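PDB 6Q56: tRNA (adenine(22)-N(1))-methyltransferase from Bacillus subtilis, which catalyses the S-adenosyl-L-methionine-dependent methylation of N1 of adenine 22 in tRNA. Local coordinates for residues A[20-25]-A[42-47]; A[4-9]-A[31-36]; A[203-208]-A[219-224]. The protein carries 2 engineered substitutions. One frame throughout, in Å; residues are numbered along the deposited sequence.

Overall arrangement
Contacts 1 and 2 belong to the Rossmann-like methyltransferase domain, contact 3 to the helical part at the C-terminal end of the chain. Contact 1 pairs the two parallel strands of the beta-alpha-beta unit 21-26, 32-39, 43-50; contact 2 lays the N-terminal residues against the helix that joins those strands. Their centres are 13 Å apart and they touch through Pro34, whose CD is 3.2 Å from OD2 of Asp25. Contact 3, between helices 188-210 and 215-234, lies on the opposite side of the chain's centre, with centres about 46 Å from contact 1 and 41 Å from contact 2. A bound nickel ion is about 14 Å from the side chain of Ile204.

Contact 1 of 3, residues A[20-25]-A[42-47]; sequences GAVMAD and KASGAI
Met23 turns its side chain to one face of the sheet, where it meets Ala43 and Ala46, while Ala24 and Ile47 stand side by side on the other face. The two strands run parallel, their axes 4.6 Å apart at the closest, as the neighbouring strands of a Rossmann-like beta-alpha-beta crossover whose helix is 32-39. Held between the backbone N and the carbonyl carbon (chi1 50°), CG of Met23 touches both methyl groups, 3.6 Å from CB of Ala43 and 3.7 Å from CB of Ala46. Alanines suit these places because a single methyl lets the thioether chain lie close to the sheet beneath helix 32-39, whose Ala37 also touches Met23. On the other face the small CB of Ala24 packs against the branched CB of Ile47.

Beside Gly20, Ser44 OG donates to Gly20 O from well above the carbonyl plane and also lies 3.3 Å from CG2 of Val22. Without the hydroxyl, as with an alanine in place of Ser44, Gly20 O would lose this donor, and the loop at Gly20 is likely to be held less firmly. Ser44 N bonds to Ala21 O at 2.8 Å, and the ladder continues with Met23 N to Gly45 O and Ile47 N to Met23 O. Asp25, whose carboxylate bonds to Ser28 and Thr92, gives its backbone N to Ile47 O at 2.8 Å.

Contact 2 of 3, residues A[4-9]-A[31-36]; sequences LKLSKR and AYLPSY. Engineered in segment 31-36: Ser35 (natural residue Cys).
The Tyr36 ring takes the methyl CD1 of Leu6 on one face and the carbonyl oxygen of Leu4 at its edge. CD1 of Leu6 stands 3.5 Å from the Tyr36 centroid and 19° off the normal, a CH-pi contact with CG of Tyr36 3.4 Å from that methyl. In the ring plane, Leu4 O approaches CD2 of Tyr36 at 3.6 Å, meeting the ring's C-H rim instead of its electron-rich face. With CG anti to the backbone N (chi1 172°), the Tyr36 ring extends beside the N-terminal residues. Tyrosine therefore offers an apolar face to leucine and a polar end, its hydroxyl, to bond with Gln11 of helix 8-14.

The second ring, Tyr32, is met obliquely by CD2 of Leu4, the side chains crossing at about a right angle, and it meets the ring of His30 with the planes nearly parallel. Leu4 is poorly ordered, so its contacts are less certain. Helix 32-39 connects the strands of the Rossmann-like beta-alpha-beta unit, and the extended residues leading into helix 8-14 lie against it. Leu4 and Leu6, alternate residues here, both turn toward it. CD2 of Leu6 rests 3.9 Å from N of Leu33, while CD1 of Leu6 also meets CD1 of Leu33. CD1 of Leu4 comes 3.5 Å from CB of the engineered Ser35, whose OG and N reach Ala31 O from opposite faces of its carbonyl plane.

Contact 3 of 3, residues A[203-208]-A[219-224]; sequences SIYEQI and QKLKEL
Leu221 pushes its CD2 methyl into the hollow formed by the Tyr205 ring, the Tyr205 carbonyl and Ile208. The methyl stands over one face of the ring, 3.8 Å from its centroid and 28° off the normal, offset toward the rim at CD1; this is a CH-pi contact. The same methyl meets Tyr205 O at 3.1 Å, a tight fit of carbon against an oxygen that also accepts a hydrogen bond from Ser209. Because CG of Tyr205 is anti to its backbone N (chi1 180°), the ring reaches across to the other helix and closes one flank of the hollow. Leucine suits the bump: CD2 goes to the ring, while the branch point CG lies 3.7 Å from CG2 of Ile208.

One turn on, Leu224 fits the next depression, its CD1 lying 3.6 Å from CA of Tyr205 and 3.7 Å from CG2 of Ile204. Its CB comes to the Tyr205 ring near the ring plane. From helix 188-210, Ile208 sends CD1 between Lys220 and Leu224, 3.8 Å from CB of Lys220, whose aliphatic part covers it while the amine leads away. Branched isoleucines give this helix broad, apolar bumps. The axes lie 9.5 Å apart and their directions differ by 157°: an antiparallel helical hairpin, 188-210 with 215-234, whose helices pack through apolar side chains, consistent with the coiled-coil-like C-terminal part of TrmK proteins.

Contact 1 of 3, residues A[20-25]-A[42-47]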
ATOM      1  N   GLY A  20       9.140  15.989  10.768  1.00 57.46           N
ATOM      2  CA  GLY A  20       8.486  16.378  12.001  1.00 73.00           C
ATOM      3  C   GLY A  20       7.106  15.792  12.163  1.00 49.90           C
ATOM      4  O   GLY A  20       6.367  16.146  13.072  1.00 51.36           O
ATOM      5  N   ALA A  21       6.748  14.884  11.273  1.00 46.64           N
ATOM      6  CA  ALA A  21       5.431  14.283  11.328  1.00 44.35           C
ATOM      7  C   ALA A  21       5.262  13.279  12.456  1.00 41.72           C
ATOM      8  O   ALA A  21       6.210  12.655  12.902  1.00 41.68           O
ATOM      9  CB  ALA A  21       5.117  13.609  10.005  1.00 47.63           C
ATOM     10  N   VAL A  22       4.028  13.130  12.899  1.00 43.69           N
ATOM     11  CA  VAL A  22       3.693  12.145  13.896  1.00 45.25           C
ATOM     12  C   VAL A  22       3.118  11.054  13.016  1.00 40.15           C
ATOM     13  O   VAL A  22       2.154  11.280  12.302  1.00 37.39           O
ATOM     14  CB  VAL A  22       2.643  12.627  14.891  1.00 41.03           C
ATOM     15  CG1 VAL A  22       2.176  11.471  15.742  1.00 35.45           C
ATOM     16  CG2 VAL A  22       3.208  13.731  15.752  1.00 42.39           C
ATOM     17  N   MET A  23       3.727   9.882  13.047  1.00 35.40           N
ATOM     18  CA  MET A  23       3.288   8.788  12.209  1.00 38.22           C
ATOM     19  C   MET A  23       2.692   7.641  12.980  1.00 35.87           C
ATOM     20  O   MET A  23       3.042   7.396  14.123  1.00 39.10           O
ATOM     21  CB  MET A  23       4.481   8.242  11.448  1.00 36.89           C
ATOM     22  CG  MET A  23       5.652   7.962  12.361  1.00 45.31           C
ATOM     23  SD  MET A  23       6.827   6.792  11.695  1.00 50.10           S
ATOM     24  CE  MET A  23       5.712   5.487  11.214  1.00 38.40           C
ATOM     25  N   ALA A  24       1.795   6.934  12.319  1.00 36.81           N
ATOM     26  CA  ALA A  24       1.162   5.772  12.887  1.00 30.48           C
ATOM     27  C   ALA A  24       1.447   4.631  11.943  1.00 29.62           C
ATOM     28  O   ALA A  24       1.083   4.672  10.782  1.00 39.28           O
ATOM     29  CB  ALA A  24      -0.325   5.978  13.048  1.00 29.75           C
ATOM     30  N   ASP A  25       2.111   3.612  12.457  1.00 33.97           N
ATOM     31  CA  ASP A  25       2.443   2.441  11.679  1.00 26.01           C
ATOM     32  C   ASP A  25       1.488   1.342  12.090  1.00 28.11           C
ATOM     33  O   ASP A  25       1.562   0.824  13.190  1.00 32.99           O
ATOM     34  CB  ASP A  25       3.889   2.023  11.918  1.00 37.38           C
ATOM     35  CG  ASP A  25       4.349   0.939  10.967  1.00 31.02           C
ATOM     36  OD1 ASP A  25       3.702   0.745   9.928  1.00 27.17           O
ATOM     37  OD2 ASP A  25       5.362   0.293  11.263  1.00 26.60           O
ATOM     38  N   LYS A  42      12.968  11.613  11.430  1.00 47.77           N
ATOM     39  CA  LYS A  42      12.078  11.726  10.296  1.00 45.30           C
ATOM     40  C   LYS A  42      10.688  11.973  10.839  1.00 49.34           C
ATOM     41  O   LYS A  42       9.877  12.651  10.223  1.00 62.14           O
ATOM     42  CB  LYS A  42      12.095  10.453   9.467  1.00 55.47           C
ATOM     43  CG  LYS A  42      13.403  10.201   8.737  1.00 67.03           C
ATOM     44  CD  LYS A  42      13.236   9.162   7.643  1.00 61.57           C
ATOM     45  CE  LYS A  42      12.117   9.549   6.692  1.00 64.64           C
ATOM     46  NZ  LYS A  42      12.324  10.877   6.051  1.00 52.31           N
ATOM     47  N   ALA A  43      10.423  11.415  12.009  1.00 48.87           N
ATOM     48  CA  ALA A  43       9.137  11.576  12.667  1.00 47.22           C
ATOM     49  C   ALA A  43       9.368  12.148  14.054  1.00 45.35           C
ATOM     50  O   ALA A  43      10.370  11.854  14.687  1.00 43.71           O
ATOM     51  CB  ALA A  43       8.415  10.248  12.758  1.00 41.97           C
ATOM     52  N   SER A  44       8.447  12.978  14.513  1.00 43.22           N
ATOM     53  CA  SER A  44       8.570  13.602  15.822  1.00 40.99           C
ATOM     54  C   SER A  44       8.104  12.649  16.897  1.00 45.96           C
ATOM     55  O   SER A  44       8.648  12.605  17.988  1.00 50.88           O
ATOM     56  CB  SER A  44       7.756  14.888  15.876  1.00 32.47           C
ATOM     57  OG  SER A  44       6.404  14.653  15.561  1.00 43.66           O
ATOM     58  N   GLY A  45       7.080  11.888  16.559  1.00 48.43           N
ATOM     59  CA  GLY A  45       6.511  10.908  17.454  1.00 34.38           C
ATOM     60  C   GLY A  45       5.869   9.821  16.628  1.00 45.47           C
ATOM     61  O   GLY A  45       5.707   9.989  15.425  1.00 42.70           O
ATOM     62  N   ALA A  46       5.501   8.718  17.254  1.00 33.03           N
ATOM     63  CA  ALA A  46       4.900   7.646  16.504  1.00 35.57           C
ATOM     64  C   ALA A  46       4.018   6.746  17.332  1.00 38.41           C
ATOM     65  O   ALA A  46       4.143   6.656  18.545  1.00 40.51           O
ATOM     66  CB  ALA A  46       5.986   6.824  15.839  1.00 32.83           C
ATOM     67  N   ILE A  47       3.127   6.072  16.627  1.00 36.27           N
ATOM     68  CA  ILE A  47       2.213   5.124  17.206  1.00 37.12           C
ATOM     69  C   ILE A  47       2.414   3.842  16.427  1.00 31.36           C
ATOM     70  O   ILE A  47       2.424   3.849  15.206  1.00 29.81           O
ATOM     71  CB  ILE A  47       0.759   5.567  17.051  1.00 39.18           C
ATOM     72  CG1 ILE A  47       0.545   6.931  17.704  1.00 39.92           C
ATOM     73  CG2 ILE A  47      -0.172   4.532  17.650  1.00 36.07           C
ATOM     74  CD1 ILE A  47      -0.833   7.494  17.477  1.00 39.53           C
TER

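Contact 2 of 3, residues A[4-9]-A[31-36]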
ATOM      1  N   LEU A   4      19.185   1.020  13.721  1.00 79.31           N
ATOM      2  CA  LEU A   4      18.320  -0.027  13.218  1.00 61.14           C
ATOM      3  C   LEU A   4      18.396   0.002  11.717  1.00 52.06           C
ATOM      4  O   LEU A   4      18.485   1.065  11.122  1.00 62.47           O
ATOM      5  CB  LEU A   4      16.873   0.203  13.636  1.00 53.85           C
ATOM      6  CG  LEU A   4      16.501  -0.095  15.080  1.00 67.36           C
ATOM      7  CD1 LEU A   4      15.069   0.324  15.334  1.00102.62           C
ATOM      8  CD2 LEU A   4      16.684  -1.567  15.388  1.00 78.19           C
ATOM      9  N   LYS A   5      18.352  -1.162  11.095  1.00 55.95           N
ATOM     10  CA  LYS A   5      18.394  -1.228   9.649  1.00 51.62           C
ATOM     11  C   LYS A   5      17.042  -1.677   9.148  1.00 45.18           C
ATOM     12  O   LYS A   5      16.397  -2.524   9.741  1.00 46.67           O
ATOM     13  CB  LYS A   5      19.486  -2.174   9.165  1.00 53.24           C
ATOM     14  CG  LYS A   5      20.894  -1.654   9.388  1.00 65.54           C
ATOM     15  CD  LYS A   5      21.082  -0.268   8.798  1.00 69.70           C
ATOM     16  CE  LYS A   5      22.505   0.227   8.987  1.00 73.58           C
ATOM     17  NZ  LYS A   5      22.948   0.117  10.399  1.00 74.41           N
ATOM     18  N   LEU A   6      16.611  -1.098   8.044  1.00 38.60           N
ATOM     19  CA  LEU A   6      15.335  -1.447   7.471  1.00 32.33           C
ATOM     20  C   LEU A   6      15.542  -2.083   6.123  1.00 31.74           C
ATOM     21  O   LEU A   6      16.580  -1.917   5.505  1.00 36.25           O
ATOM     22  CB  LEU A   6      14.480  -0.206   7.280  1.00 36.21           C
ATOM     23  CG  LEU A   6      13.841   0.452   8.493  1.00 41.95           C
ATOM     24  CD1 LEU A   6      13.144   1.720   8.046  1.00 39.24           C
ATOM     25  CD2 LEU A   6      12.865  -0.492   9.161  1.00 32.45           C
ATOM     26  N   SER A   7      14.530  -2.795   5.666  1.00 31.62           N
ATOM     27  CA  SER A   7      14.563  -3.425   4.366  1.00 41.61           C
ATOM     28  C   SER A   7      14.334  -2.348   3.328  1.00 41.66           C
ATOM     29  O   SER A   7      13.825  -1.280   3.642  1.00 40.36           O
ATOM     30  CB  SER A   7      13.465  -4.479   4.252  1.00 37.84           C
ATOM     31  OG  SER A   7      12.194  -3.910   4.449  1.00 31.56           O
ATOM     32  N   LYS A   8      14.712  -2.629   2.093  1.00 42.56           N
ATOM     33  CA  LYS A   8      14.522  -1.686   1.011  1.00 42.54           C
ATOM     34  C   LYS A   8      13.071  -1.255   1.009  1.00 38.89           C
ATOM     35  O   LYS A   8      12.747  -0.088   0.858  1.00 43.41           O
ATOM     36  CB  LYS A   8      14.860  -2.334  -0.331  1.00 49.86           C
ATOM     37  CG  LYS A   8      16.335  -2.317  -0.684  1.00 55.78           C
ATOM     38  CD  LYS A   8      16.600  -2.998  -2.016  1.00 63.52           C
ATOM     39  CE  LYS A   8      18.052  -2.875  -2.451  1.00 54.83           C
ATOM     40  NZ  LYS A   8      18.302  -1.658  -3.271  1.00 64.85           N
ATOM     41  N   ARG A   9      12.207  -2.240   1.177  1.00 37.24           N
ATOM     42  CA  ARG A   9      10.770  -2.029   1.185  1.00 38.35           C
ATOM     43  C   ARG A   9      10.315  -0.982   2.198  1.00 35.59           C
ATOM     44  O   ARG A   9       9.653  -0.028   1.834  1.00 32.79           O
ATOM     45  CB  ARG A   9      10.055  -3.351   1.442  1.00 33.29           C
ATOM     46  CG  ARG A   9       8.563  -3.317   1.261  1.00 37.00           C
ATOM     47  CD  ARG A   9       8.032  -4.732   1.256  1.00 46.07           C
ATOM     48  NE  ARG A   9       8.652  -5.526   2.304  1.00 42.15           N
ATOM     49  CZ  ARG A   9       8.226  -5.558   3.555  1.00 37.87           C
ATOM     50  NH1 ARG A   9       7.175  -4.851   3.920  1.00 39.10           N
ATOM     51  NH2 ARG A   9       8.847  -6.306   4.441  1.00 55.16           N
ATOM     52  N   ALA A  31       7.888  -2.665  15.325  1.00 32.31           N
ATOM     53  CA  ALA A  31       7.990  -1.240  15.572  1.00 37.51           C
ATOM     54  C   ALA A  31       9.325  -0.715  15.080  1.00 33.78           C
ATOM     55  O   ALA A  31       9.783   0.324  15.522  1.00 32.82           O
ATOM     56  CB  ALA A  31       7.822  -0.947  17.050  1.00 34.30           C
ATOM     57  N   TYR A  32       9.943  -1.444  14.164  1.00 28.59           N
ATOM     58  CA  TYR A  32      11.228  -1.047  13.618  1.00 32.90           C
ATOM     59  C   TYR A  32      11.106   0.231  12.806  1.00 28.68           C
ATOM     60  O   TYR A  32      11.840   1.177  13.021  1.00 37.19           O
ATOM     61  CB  TYR A  32      11.816  -2.153  12.747  1.00 28.78           C
ATOM     62  CG  TYR A  32      12.296  -3.362  13.512  1.00 31.55           C
ATOM     63  CD1 TYR A  32      12.904  -3.227  14.741  1.00 39.64           C
ATOM     64  CD2 TYR A  32      12.160  -4.635  12.992  1.00 37.08           C
ATOM     65  CE1 TYR A  32      13.347  -4.328  15.442  1.00 49.02           C
ATOM     66  CE2 TYR A  32      12.601  -5.738  13.682  1.00 37.37           C
ATOM     67  CZ  TYR A  32      13.196  -5.577  14.906  1.00 41.05           C
ATOM     68  OH  TYR A  32      13.638  -6.666  15.599  1.00 51.54           O
ATOM     69  N   LEU A  33      10.168   0.246  11.874  1.00 24.72           N
ATOM     70  CA  LEU A  33       9.957   1.398  11.021  1.00 33.58           C
ATOM     71  C   LEU A  33       9.767   2.657  11.854  1.00 34.31           C
ATOM     72  O   LEU A  33      10.479   3.633  11.670  1.00 38.84           O
ATOM     73  CB  LEU A  33       8.754   1.178  10.110  1.00 30.22           C
ATOM     74  CG  LEU A  33       8.220   2.396   9.369  1.00 30.37           C
ATOM     75  CD1 LEU A  33       9.258   2.958   8.425  1.00 25.36           C
ATOM     76  CD2 LEU A  33       6.963   2.038   8.611  1.00 35.22           C
ATOM     77  N   PRO A  34       8.826   2.639  12.789  1.00 31.45           N
ATOM     78  CA  PRO A  34       8.597   3.821  13.622  1.00 39.81           C
ATOM     79  C   PRO A  34       9.800   4.164  14.492  1.00 36.23           C
ATOM     80  O   PRO A  34      10.083   5.333  14.694  1.00 40.00           O
ATOM     81  CB  PRO A  34       7.380   3.441  14.476  1.00 41.84           C
ATOM     82  CG  PRO A  34       7.082   2.016  14.186  1.00 36.83           C
ATOM     83  CD  PRO A  34       7.723   1.678  12.886  1.00 30.07           C
ATOM     84  N   SER A  35      10.503   3.162  14.995  1.00 37.49           N
ATOM     85  CA  SER A  35      11.671   3.414  15.820  1.00 38.83           C
ATOM     86  C   SER A  35      12.713   4.094  14.955  1.00 34.76           C
ATOM     87  O   SER A  35      13.354   5.052  15.355  1.00 38.02           O
ATOM     88  CB  SER A  35      12.228   2.109  16.380  1.00 28.97           C
ATOM     89  OG  SER A  35      11.422   1.592  17.416  1.00 33.32           O
ATOM     90  N   TYR A  36      12.856   3.568  13.753  1.00 39.59           N
ATOM     91  CA  TYR A  36      13.802   4.083  12.779  1.00 37.64           C
ATOM     92  C   TYR A  36      13.472   5.515  12.393  1.00 36.88           C
ATOM     93  O   TYR A  36      14.362   6.336  12.242  1.00 40.65           O
ATOM     94  CB  TYR A  36      13.803   3.197  11.533  1.00 37.45           C
ATOM     95  CG  TYR A  36      14.605   3.727  10.374  1.00 36.76           C
ATOM     96  CD1 TYR A  36      14.088   4.695   9.538  1.00 44.94           C
ATOM     97  CD2 TYR A  36      15.869   3.247  10.108  1.00 34.63           C
ATOM     98  CE1 TYR A  36      14.810   5.175   8.473  1.00 40.76           C
ATOM     99  CE2 TYR A  36      16.599   3.720   9.045  1.00 48.15           C
ATOM    100  CZ  TYR A  36      16.065   4.682   8.231  1.00 41.01           C
ATOM    101  OH  TYR A  36      16.791   5.159   7.179  1.00 46.87           O
TER

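Contact 3 of 3, residues A[203-208]-A[219-224]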
ATOM      1  N   SER A 203      -3.084 -17.402 -20.266  1.00 45.70           N
ATOM      2  CA  SER A 203      -3.110 -18.834 -20.030  1.00 45.34           C
ATOM      3  C   SER A 203      -4.449 -19.268 -19.465  1.00 45.97           C
ATOM      4  O   SER A 203      -4.940 -20.342 -19.777  1.00 52.44           O
ATOM      5  CB  SER A 203      -1.976 -19.241 -19.090  1.00 52.18           C
ATOM      6  OG  SER A 203      -0.715 -18.954 -19.664  1.00 61.77           O
ATOM      7  N   ILE A 204      -5.040 -18.440 -18.626  1.00 34.17           N
ATOM      8  CA  ILE A 204      -6.321 -18.784 -18.057  1.00 45.42           C
ATOM      9  C   ILE A 204      -7.394 -18.615 -19.123  1.00 47.98           C
ATOM     10  O   ILE A 204      -8.363 -19.360 -19.162  1.00 44.10           O
ATOM     11  CB  ILE A 204      -6.643 -17.928 -16.827  1.00 37.75           C
ATOM     12  CG1 ILE A 204      -5.635 -18.201 -15.723  1.00 49.36           C
ATOM     13  CG2 ILE A 204      -8.035 -18.236 -16.320  1.00 41.29           C
ATOM     14  CD1 ILE A 204      -5.871 -17.387 -14.474  1.00 59.11           C
ATOM     15  N   TYR A 205      -7.192 -17.641 -20.001  1.00 43.09           N
ATOM     16  CA  TYR A 205      -8.135 -17.361 -21.072  1.00 38.85           C
ATOM     17  C   TYR A 205      -8.205 -18.539 -22.018  1.00 44.55           C
ATOM     18  O   TYR A 205      -9.277 -19.021 -22.344  1.00 39.21           O
ATOM     19  CB  TYR A 205      -7.714 -16.111 -21.835  1.00 35.27           C
ATOM     20  CG  TYR A 205      -8.621 -15.739 -22.972  1.00 38.90           C
ATOM     21  CD1 TYR A 205      -9.768 -14.998 -22.759  1.00 34.42           C
ATOM     22  CD2 TYR A 205      -8.322 -16.122 -24.264  1.00 39.04           C
ATOM     23  CE1 TYR A 205     -10.594 -14.650 -23.801  1.00 33.52           C
ATOM     24  CE2 TYR A 205      -9.143 -15.780 -25.310  1.00 34.23           C
ATOM     25  CZ  TYR A 205     -10.274 -15.045 -25.074  1.00 35.29           C
ATOM     26  OH  TYR A 205     -11.077 -14.714 -26.121  1.00 35.45           O
ATOM     27  N   GLU A 206      -7.041 -18.996 -22.451  1.00 44.93           N
ATOM     28  CA  GLU A 206      -6.953 -20.128 -23.354  1.00 52.31           C
ATOM     29  C   GLU A 206      -7.383 -21.395 -22.636  1.00 45.20           C
ATOM     30  O   GLU A 206      -7.933 -22.298 -23.234  1.00 46.85           O
ATOM     31  CB  GLU A 206      -5.533 -20.273 -23.888  1.00 49.88           C
ATOM     32  CG  GLU A 206      -5.106 -19.119 -24.770  1.00 56.28           C
ATOM     33  CD  GLU A 206      -3.687 -19.261 -25.250  1.00 64.32           C
ATOM     34  OE1 GLU A 206      -3.166 -20.386 -25.189  1.00 67.61           O
ATOM     35  OE2 GLU A 206      -3.097 -18.255 -25.687  1.00 62.57           O
ATOM     36  N   GLN A 207      -7.120 -21.445 -21.342  1.00 45.74           N
ATOM     37  CA  GLN A 207      -7.483 -22.598 -20.534  1.00 49.69           C
ATOM     38  C   GLN A 207      -9.002 -22.706 -20.450  1.00 52.88           C
ATOM     39  O   GLN A 207      -9.564 -23.785 -20.594  1.00 46.84           O
ATOM     40  CB  GLN A 207      -6.854 -22.480 -19.148  1.00 52.80           C
ATOM     41  CG  GLN A 207      -7.347 -23.455 -18.101  1.00 57.74           C
ATOM     42  CD  GLN A 207      -6.741 -23.167 -16.747  1.00 63.87           C
ATOM     43  OE1 GLN A 207      -5.524 -23.172 -16.592  1.00 64.67           O
ATOM     44  NE2 GLN A 207      -7.586 -22.896 -15.765  1.00 65.75           N
ATOM     45  N   ILE A 208      -9.663 -21.581 -20.221  1.00 50.11           N
ATOM     46  CA  ILE A 208     -11.113 -21.575 -20.133  1.00 44.99           C
ATOM     47  C   ILE A 208     -11.709 -21.698 -21.529  1.00 42.85           C
ATOM     48  O   ILE A 208     -12.829 -22.152 -21.694  1.00 41.53           O
ATOM     49  CB  ILE A 208     -11.626 -20.307 -19.438  1.00 47.90           C
ATOM     50  CG1 ILE A 208     -11.238 -20.339 -17.961  1.00 48.80           C
ATOM     51  CG2 ILE A 208     -13.133 -20.182 -19.582  1.00 40.19           C
ATOM     52  CD1 ILE A 208     -11.714 -19.143 -17.174  1.00 40.07           C
ATOM     53  N   GLN A 219     -18.448 -15.538 -19.645  1.00 40.15           N
ATOM     54  CA  GLN A 219     -18.375 -14.342 -18.820  1.00 46.05           C
ATOM     55  C   GLN A 219     -16.965 -14.238 -18.253  1.00 42.28           C
ATOM     56  O   GLN A 219     -16.394 -13.160 -18.208  1.00 34.36           O
ATOM     57  CB  GLN A 219     -19.409 -14.357 -17.700  1.00 50.62           C
ATOM     58  CG  GLN A 219     -20.612 -13.471 -17.971  1.00 75.01           C
ATOM     59  CD  GLN A 219     -20.214 -12.033 -18.264  1.00 93.32           C
ATOM     60  OE1 GLN A 219     -20.734 -11.409 -19.184  1.00 88.40           O
ATOM     61  NE2 GLN A 219     -19.272 -11.511 -17.487  1.00 93.66           N
ATOM     62  N   LYS A 220     -16.415 -15.372 -17.834  1.00 37.47           N
ATOM     63  CA  LYS A 220     -15.070 -15.417 -17.274  1.00 36.47           C
ATOM     64  C   LYS A 220     -14.050 -15.019 -18.323  1.00 38.72           C
ATOM     65  O   LYS A 220     -13.023 -14.440 -18.008  1.00 34.48           O
ATOM     66  CB  LYS A 220     -14.744 -16.813 -16.751  1.00 35.20           C
ATOM     67  CG  LYS A 220     -15.439 -17.187 -15.453  1.00 44.02           C
ATOM     68  CD  LYS A 220     -15.150 -18.631 -15.074  1.00 51.41           C
ATOM     69  CE  LYS A 220     -15.729 -18.997 -13.717  1.00 51.10           C
ATOM     70  NZ  LYS A 220     -17.181 -18.702 -13.620  1.00 64.48           N
ATOM     71  N   LEU A 221     -14.341 -15.330 -19.577  1.00 28.87           N
ATOM     72  CA  LEU A 221     -13.441 -14.996 -20.659  1.00 36.02           C
ATOM     73  C   LEU A 221     -13.499 -13.507 -20.971  1.00 32.51           C
ATOM     74  O   LEU A 221     -12.479 -12.883 -21.218  1.00 27.88           O
ATOM     75  CB  LEU A 221     -13.776 -15.811 -21.897  1.00 35.68           C
ATOM     76  CG  LEU A 221     -13.417 -17.296 -21.815  1.00 39.81           C
ATOM     77  CD1 LEU A 221     -14.308 -18.105 -22.735  1.00 36.47           C
ATOM     78  CD2 LEU A 221     -11.951 -17.535 -22.130  1.00 34.56           C
ATOM     79  N   LYS A 222     -14.697 -12.945 -20.947  1.00 29.90           N
ATOM     80  CA  LYS A 222     -14.876 -11.531 -21.222  1.00 35.88           C
ATOM     81  C   LYS A 222     -14.022 -10.688 -20.289  1.00 37.01           C
ATOM     82  O   LYS A 222     -13.431  -9.701 -20.699  1.00 38.11           O
ATOM     83  CB  LYS A 222     -16.342 -11.120 -21.083  1.00 32.92           C
ATOM     84  CG  LYS A 222     -16.572  -9.649 -21.383  1.00 47.39           C
ATOM     85  CD  LYS A 222     -18.007  -9.205 -21.155  1.00 61.99           C
ATOM     86  CE  LYS A 222     -18.119  -7.687 -21.219  1.00 71.80           C
ATOM     87  NZ  LYS A 222     -19.518  -7.202 -21.085  1.00 69.19           N
ATOM     88  N   GLU A 223     -13.964 -11.087 -19.028  1.00 35.61           N
ATOM     89  CA  GLU A 223     -13.194 -10.356 -18.035  1.00 36.38           C
ATOM     90  C   GLU A 223     -11.705 -10.539 -18.221  1.00 31.46           C
ATOM     91  O   GLU A 223     -10.940  -9.622 -17.991  1.00 31.97           O
ATOM     92  CB  GLU A 223     -13.612 -10.771 -16.641  1.00 34.52           C
ATOM     93  CG  GLU A 223     -15.062 -10.462 -16.351  1.00 42.44           C
ATOM     94  CD  GLU A 223     -15.494 -10.933 -14.987  1.00 53.04           C
ATOM     95  OE1 GLU A 223     -14.822 -11.812 -14.429  1.00 57.13           O
ATOM     96  OE2 GLU A 223     -16.500 -10.423 -14.475  1.00 55.59           O
ATOM     97  N   LEU A 224     -11.297 -11.724 -18.644  1.00 33.08           N
ATOM     98  CA  LEU A 224      -9.891 -11.986 -18.882  1.00 25.58           C
ATOM     99  C   LEU A 224      -9.449 -11.136 -20.058  1.00 27.37           C
ATOM    100  O   LEU A 224      -8.394 -10.524 -20.032  1.00 30.52           O
ATOM    101  CB  LEU A 224      -9.657 -13.464 -19.159  1.00 32.13           C
ATOM    102  CG  LEU A 224      -9.893 -14.370 -17.959  1.00 32.69           C
ATOM    103  CD1 LEU A 224      -9.905 -15.832 -18.354  1.00 36.76           C
ATOM    104  CD2 LEU A 224      -8.834 -14.105 -16.917  1.00 33.33           C
TER